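DHHA1 domain protein (Clostridium perfringens, PDB 3KEW) probably hydrolyses mischarged alanine tRNA, with a bound zinc ion, in the manner of an alanyl-tRNA synthetase editing domain. Local coordinates at residues T4-E9 / L34-F39; G28-L33 / K74-L79; I56-V61 / H70-E75; I125-I130 / A220-Y225. All blocks are in the same frame, centred on the assembly; numbering follows the deposited sequence.

Overall arrangement
From the N terminus, strand 4-5 pairs with strand 36-37, so contact 1 closes a loop that holds two barrel strands, 15-26 and 29-34. Contact 2 opens inside that loop, at residues 28-33, and ends beyond it at 74-79; contacts 1 and 2 therefore cross along the chain. Contact 3 closes the hairpin of strands 56-64 and 67-72 and shares Lys74 and Glu75 with contact 2, their centres 7 Å apart. His70 of contact 3 reaches Thr37 of contact 1. Contact 4 comes later, in series: it joins strands 126-131 and 220-227 of a separate four-stranded sheet, across the chain's centre from contacts 1 and 2.

Contact 1. Residues T4-E9 / L34-F39; sequences TKLYYE and LDQTAF
Thr4 and Lys5 run parallel to Gln36 and Thr37, an unusual direction in a chain whose barrel and four-stranded sheet are both antiparallel. The ladder is short. Thr4 straddles Gln36, its N giving to Asp35 O (3.1 Å) and its O taking the N-H of Thr37 (3.0 Å). Thr37 in turn straddles Lys5, because its O receives the N-H of Leu6 at 2.7 Å, just where strand 4-5 gives way to a 3-10 turn. On one face Thr4 and Gln36 lie side by side, CB to CB 3.6 Å. Leu6 continues that row: its CD1 rests 4.0 Å from Gln36 CG, and its CB packs on Ala38 CB. The Gln36 amide keeps its OE1 beside the Leu6 methyls and gives its NE2 to Lys17 O. Tyr7 holds CG between its backbone N and carbonyl carbon (chi1 51°), which brings the ring against the backbone of Ala38 and Phe39. Ala38 C lies at the ring edge, while Phe39 O approaches obliquely to within 3.1 Å of Tyr7 CE1. Thr37 faces the other way from Gln36, toward strands 15-26 and 67-72, where it touches Phe16 and Val68. Thr37 OG1 takes the N-H of Phe39 at 3.1 Å and also bonds His70 NE2, so one buried hydroxyl fixes the chain after the strand and ties it to the barrel. The whole is a short parallel ladder of two bridges that fastens the N-terminal residues beside the antiparallel barrel, followed on the Thr37 side by an ST turn.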
# COMPACT_ATOMS: atom_id res chain seq x y z
N THR A 4 16.70 4.03 -9.00
CA THR A 4 16.27 2.99 -8.07
C THR A 4 15.04 3.33 -7.20
O THR A 4 14.97 4.39 -6.58
CB THR A 4 17.47 2.53 -7.20
OG1 THR A 4 18.38 1.79 -8.01
CG2 THR A 4 17.02 1.65 -6.06
N LYS A 5 14.07 2.40 -7.18
CA LYS A 5 12.91 2.50 -6.28
C LYS A 5 12.95 1.42 -5.20
O LYS A 5 12.50 0.28 -5.40
CB LYS A 5 11.59 2.51 -7.08
CG LYS A 5 11.59 3.59 -8.16
CD LYS A 5 10.28 3.76 -8.91
CE LYS A 5 9.95 2.60 -9.83
NZ LYS A 5 8.77 2.97 -10.66
N LEU A 6 13.50 1.80 -4.05
CA LEU A 6 13.79 0.88 -2.94
C LEU A 6 12.55 0.27 -2.28
O LEU A 6 12.60 -0.88 -1.85
CB LEU A 6 14.67 1.58 -1.89
CG LEU A 6 16.13 1.86 -2.30
CD1 LEU A 6 16.80 2.79 -1.31
CD2 LEU A 6 16.92 0.56 -2.44
N TYR A 7 11.46 1.03 -2.26
CA TYR A 7 10.17 0.60 -1.70
C TYR A 7 9.61 -0.68 -2.31
O TYR A 7 8.85 -1.39 -1.66
CB TYR A 7 9.14 1.74 -1.73
CG TYR A 7 8.94 2.46 -3.05
CD1 TYR A 7 9.55 3.69 -3.30
CD2 TYR A 7 8.11 1.92 -4.04
CE1 TYR A 7 9.36 4.35 -4.51
CE2 TYR A 7 7.93 2.56 -5.24
CZ TYR A 7 8.55 3.78 -5.47
OH TYR A 7 8.34 4.42 -6.67
N TYR A 8 9.97 -0.96 -3.57
CA TYR A 8 9.60 -2.21 -4.23
C TYR A 8 10.66 -3.31 -4.10
O TYR A 8 10.45 -4.43 -4.56
CB TYR A 8 9.29 -1.97 -5.71
CG TYR A 8 7.94 -1.34 -6.03
CD1 TYR A 8 7.80 -0.49 -7.13
CD2 TYR A 8 6.81 -1.59 -5.23
CE1 TYR A 8 6.57 0.10 -7.45
CE2 TYR A 8 5.57 -1.00 -5.54
CZ TYR A 8 5.46 -0.16 -6.64
OH TYR A 8 4.25 0.43 -6.96
N GLU A 9 11.81 -2.99 -3.50
CA GLU A 9 12.88 -3.97 -3.29
C GLU A 9 12.85 -4.51 -1.87
O GLU A 9 12.90 -5.73 -1.65
CB GLU A 9 14.25 -3.36 -3.62
CG GLU A 9 14.45 -2.93 -5.09
CD GLU A 9 14.10 -4.03 -6.08
OE1 GLU A 9 14.57 -5.17 -5.91
OE2 GLU A 9 13.33 -3.74 -7.03
N LEU A 34 16.33 11.85 -6.84
CA LEU A 34 17.36 11.12 -6.09
C LEU A 34 17.85 9.93 -6.92
O LEU A 34 17.12 9.43 -7.78
CB LEU A 34 16.81 10.61 -4.76
CG LEU A 34 17.05 11.34 -3.43
CD1 LEU A 34 16.92 12.85 -3.52
CD2 LEU A 34 16.09 10.81 -2.38
N ASP A 35 19.09 9.50 -6.67
CA ASP A 35 19.65 8.33 -7.35
C ASP A 35 18.90 7.05 -6.98
O ASP A 35 18.63 6.20 -7.84
CB ASP A 35 21.17 8.20 -7.10
CG ASP A 35 21.53 7.84 -5.64
OD1 ASP A 35 22.28 6.86 -5.45
OD2 ASP A 35 21.08 8.52 -4.69
N GLN A 36 18.53 6.94 -5.70
CA GLN A 36 17.72 5.85 -5.17
C GLN A 36 16.77 6.41 -4.12
O GLN A 36 17.14 7.31 -3.36
CB GLN A 36 18.60 4.74 -4.58
CG GLN A 36 19.41 5.09 -3.33
CD GLN A 36 20.38 3.98 -2.93
OE1 GLN A 36 20.27 2.84 -3.40
NE2 GLN A 36 21.33 4.31 -2.08
N THR A 37 15.54 5.90 -4.08
CA THR A 37 14.59 6.38 -3.09
C THR A 37 13.72 5.28 -2.47
O THR A 37 13.34 4.32 -3.14
CB THR A 37 13.75 7.59 -3.61
OG1 THR A 37 13.03 8.19 -2.52
CG2 THR A 37 12.78 7.17 -4.72
N ALA A 38 13.46 5.42 -1.18
CA ALA A 38 12.51 4.58 -0.48
C ALA A 38 11.21 5.35 -0.22
O ALA A 38 10.32 4.84 0.46
CB ALA A 38 13.11 4.07 0.85
N PHE A 39 11.11 6.57 -0.75
CA PHE A 39 9.87 7.36 -0.64
C PHE A 39 8.88 6.88 -1.69
O PHE A 39 9.12 7.02 -2.90
CB PHE A 39 10.14 8.87 -0.79
CG PHE A 39 10.90 9.49 0.37
CD1 PHE A 39 10.22 10.10 1.42
CD2 PHE A 39 12.29 9.47 0.40
CE1 PHE A 39 10.90 10.65 2.50
CE2 PHE A 39 12.99 10.04 1.47
CZ PHE A 39 12.30 10.63 2.53
O HOH W 1 15.00 7.64 -7.74

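Contact 2. Residues G28-L33 / K74-L79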
# COMPACT_ATOMS: atom_id res chain seq x y z
N GLY A 28 8.75 28.64 -4.22
CA GLY A 28 8.98 28.47 -2.79
C GLY A 28 9.53 27.12 -2.37
O GLY A 28 10.16 27.00 -1.32
N LYS A 29 9.28 26.10 -3.19
CA LYS A 29 9.61 24.71 -2.88
C LYS A 29 10.63 24.12 -3.86
O LYS A 29 10.70 24.53 -5.02
CB LYS A 29 8.35 23.85 -2.88
CG LYS A 29 7.30 24.25 -1.84
CD LYS A 29 5.92 23.78 -2.25
CE LYS A 29 4.82 24.51 -1.49
NZ LYS A 29 3.49 24.31 -2.12
N PHE A 30 11.40 23.14 -3.38
CA PHE A 30 12.50 22.57 -4.14
C PHE A 30 12.25 21.10 -4.50
O PHE A 30 12.35 20.21 -3.66
CB PHE A 30 13.83 22.76 -3.40
CG PHE A 30 14.22 24.21 -3.26
CD1 PHE A 30 13.77 24.97 -2.17
CD2 PHE A 30 15.03 24.83 -4.21
CE1 PHE A 30 14.11 26.31 -2.04
CE2 PHE A 30 15.38 26.17 -4.09
CZ PHE A 30 14.92 26.91 -3.00
N HIS A 31 11.89 20.89 -5.77
CA HIS A 31 11.57 19.56 -6.29
C HIS A 31 12.85 18.82 -6.65
O HIS A 31 13.52 19.19 -7.62
CB HIS A 31 10.66 19.68 -7.52
CG HIS A 31 9.28 20.21 -7.22
ND1 HIS A 31 8.15 19.70 -7.84
CD2 HIS A 31 8.85 21.19 -6.39
CE1 HIS A 31 7.09 20.35 -7.40
NE2 HIS A 31 7.48 21.26 -6.51
N VAL A 32 13.19 17.78 -5.89
CA VAL A 32 14.43 17.04 -6.13
C VAL A 32 14.25 15.59 -6.62
O VAL A 32 13.29 14.90 -6.25
CB VAL A 32 15.42 17.07 -4.91
CG1 VAL A 32 15.72 18.51 -4.48
CG2 VAL A 32 14.92 16.24 -3.73
N LEU A 33 15.18 15.16 -7.47
CA LEU A 33 15.27 13.77 -7.89
C LEU A 33 16.42 13.16 -7.10
O LEU A 33 17.36 13.87 -6.73
CB LEU A 33 15.55 13.69 -9.39
CG LEU A 33 14.65 12.80 -10.25
CD1 LEU A 33 14.84 13.12 -11.73
CD2 LEU A 33 14.90 11.32 -9.99
N LYS A 74 12.97 23.49 2.07
CA LYS A 74 14.16 24.35 2.06
C LYS A 74 15.14 23.97 0.95
O LYS A 74 15.04 22.89 0.36
CB LYS A 74 14.85 24.36 3.43
CG LYS A 74 14.06 25.08 4.51
CD LYS A 74 14.68 24.91 5.87
CE LYS A 74 13.83 25.60 6.93
NZ LYS A 74 14.48 25.62 8.26
N GLU A 75 16.06 24.88 0.66
CA GLU A 75 17.06 24.67 -0.38
C GLU A 75 18.13 23.69 0.07
O GLU A 75 18.71 23.86 1.16
CB GLU A 75 17.69 25.99 -0.80
CG GLU A 75 18.50 25.90 -2.09
CD GLU A 75 19.11 27.22 -2.52
OE1 GLU A 75 19.16 27.46 -3.74
OE2 GLU A 75 19.52 28.01 -1.64
N PRO A 76 18.39 22.64 -0.74
CA PRO A 76 19.51 21.74 -0.49
C PRO A 76 20.84 22.46 -0.61
O PRO A 76 21.01 23.33 -1.47
CB PRO A 76 19.38 20.70 -1.61
CG PRO A 76 18.52 21.33 -2.64
CD PRO A 76 17.59 22.23 -1.91
N LYS A 77 21.77 22.14 0.29
CA LYS A 77 23.14 22.65 0.21
C LYS A 77 24.04 21.50 -0.23
O LYS A 77 24.45 21.43 -1.40
CB LYS A 77 23.58 23.25 1.55
CG LYS A 77 23.26 24.75 1.71
CD LYS A 77 21.79 25.03 2.01
CE LYS A 77 21.33 26.36 1.42
NZ LYS A 77 21.75 27.55 2.22
N LYS A 78 24.33 20.59 0.70
CA LYS A 78 25.01 19.33 0.41
C LYS A 78 24.11 18.45 -0.46
O LYS A 78 22.88 18.44 -0.28
CB LYS A 78 25.35 18.62 1.73
CG LYS A 78 26.26 17.40 1.59
CD LYS A 78 26.70 16.91 2.95
CE LYS A 78 27.45 15.58 2.86
NZ LYS A 78 28.71 15.68 2.07
N LEU A 79 24.70 17.73 -1.41
CA LEU A 79 23.89 16.88 -2.29
C LEU A 79 24.36 15.43 -2.49
O LEU A 79 23.69 14.66 -3.16
CB LEU A 79 23.58 17.58 -3.62
CG LEU A 79 24.37 18.80 -4.06
CD1 LEU A 79 25.23 18.48 -5.27
CD2 LEU A 79 23.42 19.95 -4.35
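Strand 29-33 and the irregular chain 74-79 come nearest at Phe30 and Glu75, CA to CA 6.3 Å, without backbone pairing between them; Phe30 instead pairs with Leu72 of strand 67-72. The phenyl ring of Phe30 does most of the touching. Glu75 lies over one face, its CA 3.8 Å from the ring centroid and 15° off the normal, a CH-pi contact over the face, offset toward the rim. From there the glutamate runs outward across the same face: CB meets Phe30 CZ at 3.7 Å and CG meets Phe30 CE2 at 3.7 Å. With CG trans to the backbone N (chi1 -167°) and the chain extended beyond it, the carboxylate is carried past the rim, its plane 35° from that of the ring. Lys74 O approaches Phe30 CD1 obliquely at 3.5 Å, so peptide as well as side chain packs on the aromatic group. Deeper in, Pro76 sets its CD 4.1 Å from Phe30 CB and its CG 4.4 Å from Val32 CG1, a loose apolar step between two residues on the same side of the strand. Neighbouring strand 15-26 adds to this patch, with Val23 and Glu25 beside Phe30 and Ile20 beside Pro76. Contact between the two segments is thus purely van der Waals and CH-pi: the aliphatic part of an exposed glutamate shields a partly exposed ring while its charged end stays at the surface, and Pro76, having no backbone N-H to satisfy, is well suited to the buried side.

Contact 3. Residues I56-V61 / H70-E75; sequences IKVLDV and HVLEKE
Val71 O takes the N-H of Leu59 at 2.8 Å in an almost straight bond (179°) and also has the CA of Val58 3.5 Å away as a CA-H...O contact. It belongs to the antiparallel hairpin of strands 56-64 and 67-72 in the barrel. Val71 N gives in turn to Asp60 O at 2.8 Å, so Leu59 and Asp60 together stand opposite one residue, a beta bulge, with Leu59 at a helix-like psi of -24°. On either side of the bulge, Val58 pairs with Leu72 and Val61 with His70, both as non-hydrogen-bonded pairs facing the barrel interior. There Val58 CG2 meets Leu72 CD2 at 3.8 Å and the Val58 CG1 methyl lies at the edge of the His70 ring. On the outer side the Leu59 side chain crosses that of Glu73 at about a right angle, Leu59 CD1 lying 3.6 Å from Glu73 CB. Glu73 points its CG between its backbone N and carbonyl carbon (chi1 84°), and this swings the carboxylate over Lys57, whose CG lies 3.4 Å from Glu73 OE1. The lysine chain bends repeatedly, yet NZ stops short of a salt bridge. A water gives to Glu73 OE1. At the open end Ile56 CG2 presses on Lys74 N at 3.5 Å. The bulge has one cost: Asp60 N is buried by the contact and has no hydrogen-bonding partner in the model.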
# COMPACT_ATOMS: atom_id res chain seq x y z
N ILE A 56 16.02 18.18 5.88
CA ILE A 56 15.04 19.07 5.26
C ILE A 56 13.76 18.27 5.03
O ILE A 56 13.81 17.19 4.43
CB ILE A 56 15.54 19.65 3.91
CG1 ILE A 56 16.96 20.22 4.04
CG2 ILE A 56 14.56 20.70 3.38
CD1 ILE A 56 17.72 20.32 2.70
N LYS A 57 12.63 18.79 5.51
CA LYS A 57 11.38 18.03 5.43
C LYS A 57 10.80 17.87 4.03
O LYS A 57 10.66 18.84 3.28
CB LYS A 57 10.32 18.47 6.46
CG LYS A 57 10.29 19.93 6.84
CD LYS A 57 10.06 20.11 8.36
CE LYS A 57 8.67 19.67 8.83
NZ LYS A 57 7.59 20.64 8.48
N VAL A 58 10.50 16.62 3.70
CA VAL A 58 9.83 16.25 2.47
C VAL A 58 8.33 16.47 2.67
O VAL A 58 7.72 15.87 3.56
CB VAL A 58 10.11 14.77 2.09
CG1 VAL A 58 9.59 14.47 0.71
CG2 VAL A 58 11.60 14.46 2.17
N LEU A 59 7.75 17.33 1.83
CA LEU A 59 6.36 17.75 1.98
C LEU A 59 5.42 17.01 1.05
O LEU A 59 4.22 16.92 1.31
CB LEU A 59 6.22 19.25 1.69
CG LEU A 59 7.05 20.26 2.47
CD1 LEU A 59 6.75 21.63 1.91
CD2 LEU A 59 6.75 20.18 3.96
N ASP A 60 5.97 16.50 -0.04
CA ASP A 60 5.19 15.81 -1.05
C ASP A 60 6.13 14.91 -1.85
O ASP A 60 7.31 15.23 -2.03
CB ASP A 60 4.50 16.80 -1.99
CG ASP A 60 3.46 16.15 -2.90
OD1 ASP A 60 2.79 15.18 -2.45
OD2 ASP A 60 3.31 16.60 -4.05
N VAL A 61 5.60 13.77 -2.28
CA VAL A 61 6.32 12.88 -3.18
C VAL A 61 5.34 12.51 -4.29
O VAL A 61 4.19 12.14 -4.01
CB VAL A 61 6.85 11.60 -2.48
CG1 VAL A 61 7.68 10.78 -3.44
CG2 VAL A 61 7.71 11.94 -1.29
N HIS A 70 10.74 14.62 -5.06
CA HIS A 70 10.57 14.96 -3.66
C HIS A 70 10.49 16.47 -3.51
O HIS A 70 11.41 17.19 -3.92
CB HIS A 70 11.73 14.40 -2.82
CG HIS A 70 11.98 12.94 -3.04
ND1 HIS A 70 12.47 12.43 -4.22
CD2 HIS A 70 11.81 11.87 -2.22
CE1 HIS A 70 12.58 11.11 -4.13
NE2 HIS A 70 12.19 10.75 -2.92
N VAL A 71 9.39 16.95 -2.93
CA VAL A 71 9.20 18.38 -2.70
C VAL A 71 9.77 18.76 -1.33
O VAL A 71 9.24 18.35 -0.29
CB VAL A 71 7.71 18.79 -2.86
CG1 VAL A 71 7.52 20.27 -2.56
CG2 VAL A 71 7.23 18.48 -4.27
N LEU A 72 10.86 19.51 -1.34
CA LEU A 72 11.54 19.92 -0.12
C LEU A 72 11.17 21.35 0.24
O LEU A 72 11.06 22.20 -0.65
CB LEU A 72 13.06 19.79 -0.28
CG LEU A 72 13.71 18.45 -0.64
CD1 LEU A 72 15.22 18.61 -0.68
CD2 LEU A 72 13.33 17.36 0.34
N GLU A 73 10.99 21.63 1.53
CA GLU A 73 10.59 22.98 1.95
C GLU A 73 11.74 23.99 1.97
O GLU A 73 11.51 25.20 1.90
CB GLU A 73 9.81 22.98 3.28
CG GLU A 73 10.64 22.98 4.55
CD GLU A 73 9.83 23.32 5.80
OE1 GLU A 73 10.41 23.32 6.91
OE2 GLU A 73 8.61 23.59 5.68
N LYS A 74 12.97 23.49 2.07
CA LYS A 74 14.16 24.35 2.06
C LYS A 74 15.14 23.97 0.95
O LYS A 74 15.04 22.89 0.36
CB LYS A 74 14.85 24.36 3.43
CG LYS A 74 14.06 25.08 4.51
CD LYS A 74 14.68 24.91 5.87
CE LYS A 74 13.83 25.60 6.93
NZ LYS A 74 14.48 25.62 8.26
N GLU A 75 16.06 24.88 0.66
CA GLU A 75 17.06 24.67 -0.38
C GLU A 75 18.13 23.69 0.07
O GLU A 75 18.71 23.86 1.16
CB GLU A 75 17.69 25.99 -0.80
CG GLU A 75 18.50 25.90 -2.09
CD GLU A 75 19.11 27.22 -2.52
OE1 GLU A 75 19.16 27.46 -3.74
OE2 GLU A 75 19.52 28.01 -1.64
O HOH W 2 12.96 21.96 6.59

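Contact 4. Residues I125-I130 / A220-Y225; sequences ISTVDI and ATRIEY
Arg222 climbs alongside Asp129 from the opposite strand, its CB 3.6 Å from Asp129 OD1. Arg222 CG lies between Asp129 OD1 and the Thr127 methyl CG2, 3.9 Å from the latter, and CD still lies against Asp129 OD1. A bend at chi3 (-66°) then turns the guanidinium side-on to the carboxylate. Arg222 NE gives to Asp129 OD1 at 2.8 Å and Arg222 NH2 to the syn lone pair of Asp129 OD2 at 2.6 Å. With the two planes 19° apart, this bidentate salt bridge keeps the two groups nearly coplanar. Backbone bonds join the same strands: Val128 with Ile223 in both directions, and likewise Ile130 with Thr221. The other face mixes apolar and hydroxyl side chains: Ile130 CG1 meets Ile223 CD1 at 3.8 Å, while Ser126 CB sits over the Tyr225 ring, 3.5 Å from Tyr225 CZ. A water joins Ser126 OG to Tyr225 O. That face packs on helix 88-112, where Tyr225 OH bonds Gln97 O and Ile223 touches Phe108; His98 and His102 of this helix bind the zinc ion with Cys195, about 9 Å from the tyrosine side chain. Strands 126-131 and 220-227 form the middle of the four-stranded antiparallel sheet, flanked by strands 116-121 and 209-217.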
# COMPACT_ATOMS: atom_id res chain seq x y z
N ILE A 125 -10.41 6.95 7.99
CA ILE A 125 -11.07 5.65 7.89
C ILE A 125 -10.78 5.01 6.53
O ILE A 125 -10.34 5.68 5.61
CB ILE A 125 -12.61 5.79 8.17
CG1 ILE A 125 -13.22 4.46 8.65
CG2 ILE A 125 -13.36 6.38 6.96
CD1 ILE A 125 -12.89 4.10 10.09
N SER A 126 -11.00 3.71 6.41
CA SER A 126 -10.87 3.04 5.12
C SER A 126 -12.14 2.26 4.86
O SER A 126 -12.80 1.83 5.81
CB SER A 126 -9.68 2.07 5.12
OG SER A 126 -8.49 2.70 5.53
N THR A 127 -12.50 2.09 3.59
CA THR A 127 -13.64 1.27 3.20
C THR A 127 -13.29 0.18 2.18
O THR A 127 -12.28 0.26 1.47
CB THR A 127 -14.85 2.10 2.68
OG1 THR A 127 -14.46 2.87 1.53
CG2 THR A 127 -15.39 3.05 3.74
N VAL A 128 -14.12 -0.85 2.17
CA VAL A 128 -14.12 -1.89 1.15
C VAL A 128 -15.61 -2.14 0.78
O VAL A 128 -16.47 -2.16 1.67
CB VAL A 128 -13.35 -3.17 1.62
CG1 VAL A 128 -14.04 -3.90 2.83
CG2 VAL A 128 -13.14 -4.16 0.47
N ASP A 129 -15.90 -2.28 -0.51
CA ASP A 129 -17.26 -2.53 -1.00
C ASP A 129 -17.40 -3.99 -1.41
O ASP A 129 -16.63 -4.46 -2.24
CB ASP A 129 -17.60 -1.66 -2.22
CG ASP A 129 -17.70 -0.17 -1.88
OD1 ASP A 129 -17.52 0.22 -0.72
OD2 ASP A 129 -17.96 0.61 -2.81
N ILE A 130 -18.37 -4.69 -0.84
CA ILE A 130 -18.62 -6.09 -1.17
C ILE A 130 -19.93 -6.16 -1.94
O ILE A 130 -20.90 -5.52 -1.55
CB ILE A 130 -18.68 -6.97 0.10
CG1 ILE A 130 -17.47 -6.72 1.02
CG2 ILE A 130 -18.79 -8.45 -0.25
CD1 ILE A 130 -16.11 -7.12 0.46
N ALA A 220 -23.98 -2.71 -3.40
CA ALA A 220 -22.89 -3.19 -2.56
C ALA A 220 -23.09 -2.88 -1.07
O ALA A 220 -23.93 -2.05 -0.71
CB ALA A 220 -21.55 -2.60 -3.07
N THR A 221 -22.33 -3.57 -0.22
CA THR A 221 -22.22 -3.19 1.19
C THR A 221 -20.87 -2.50 1.39
O THR A 221 -19.83 -3.12 1.23
CB THR A 221 -22.34 -4.42 2.14
OG1 THR A 221 -23.54 -5.14 1.85
CG2 THR A 221 -22.37 -3.96 3.59
N ARG A 222 -20.92 -1.21 1.71
CA ARG A 222 -19.72 -0.44 2.03
C ARG A 222 -19.34 -0.63 3.50
O ARG A 222 -20.07 -0.21 4.40
CB ARG A 222 -19.96 1.04 1.73
CG ARG A 222 -18.79 1.95 2.08
CD ARG A 222 -18.78 3.17 1.18
NE ARG A 222 -18.52 2.80 -0.21
CZ ARG A 222 -18.53 3.65 -1.23
NH1 ARG A 222 -18.80 4.93 -1.03
NH2 ARG A 222 -18.28 3.21 -2.45
N ILE A 223 -18.19 -1.27 3.72
CA ILE A 223 -17.72 -1.66 5.04
C ILE A 223 -16.57 -0.77 5.52
O ILE A 223 -15.54 -0.72 4.86
CB ILE A 223 -17.27 -3.14 5.02
CG1 ILE A 223 -18.45 -4.05 4.63
CG2 ILE A 223 -16.67 -3.56 6.35
CD1 ILE A 223 -18.09 -5.50 4.55
N GLU A 224 -16.74 -0.06 6.64
CA GLU A 224 -15.66 0.72 7.27
C GLU A 224 -14.79 -0.15 8.18
O GLU A 224 -15.31 -0.86 9.04
CB GLU A 224 -16.21 1.89 8.09
CG GLU A 224 -16.48 3.14 7.30
CD GLU A 224 -17.11 4.25 8.14
OE1 GLU A 224 -18.12 4.82 7.68
OE2 GLU A 224 -16.60 4.55 9.24
N TYR A 225 -13.47 -0.09 8.01
CA TYR A 225 -12.56 -0.88 8.84
C TYR A 225 -11.33 -0.11 9.31
O TYR A 225 -10.96 0.92 8.74
CB TYR A 225 -12.13 -2.18 8.12
CG TYR A 225 -11.14 -1.93 7.00
CD1 TYR A 225 -11.59 -1.69 5.70
CD2 TYR A 225 -9.76 -1.89 7.25
CE1 TYR A 225 -10.69 -1.43 4.68
CE2 TYR A 225 -8.85 -1.63 6.23
CZ TYR A 225 -9.33 -1.40 4.95
OH TYR A 225 -8.45 -1.13 3.95
O HOH W 3 -8.40 2.41 8.15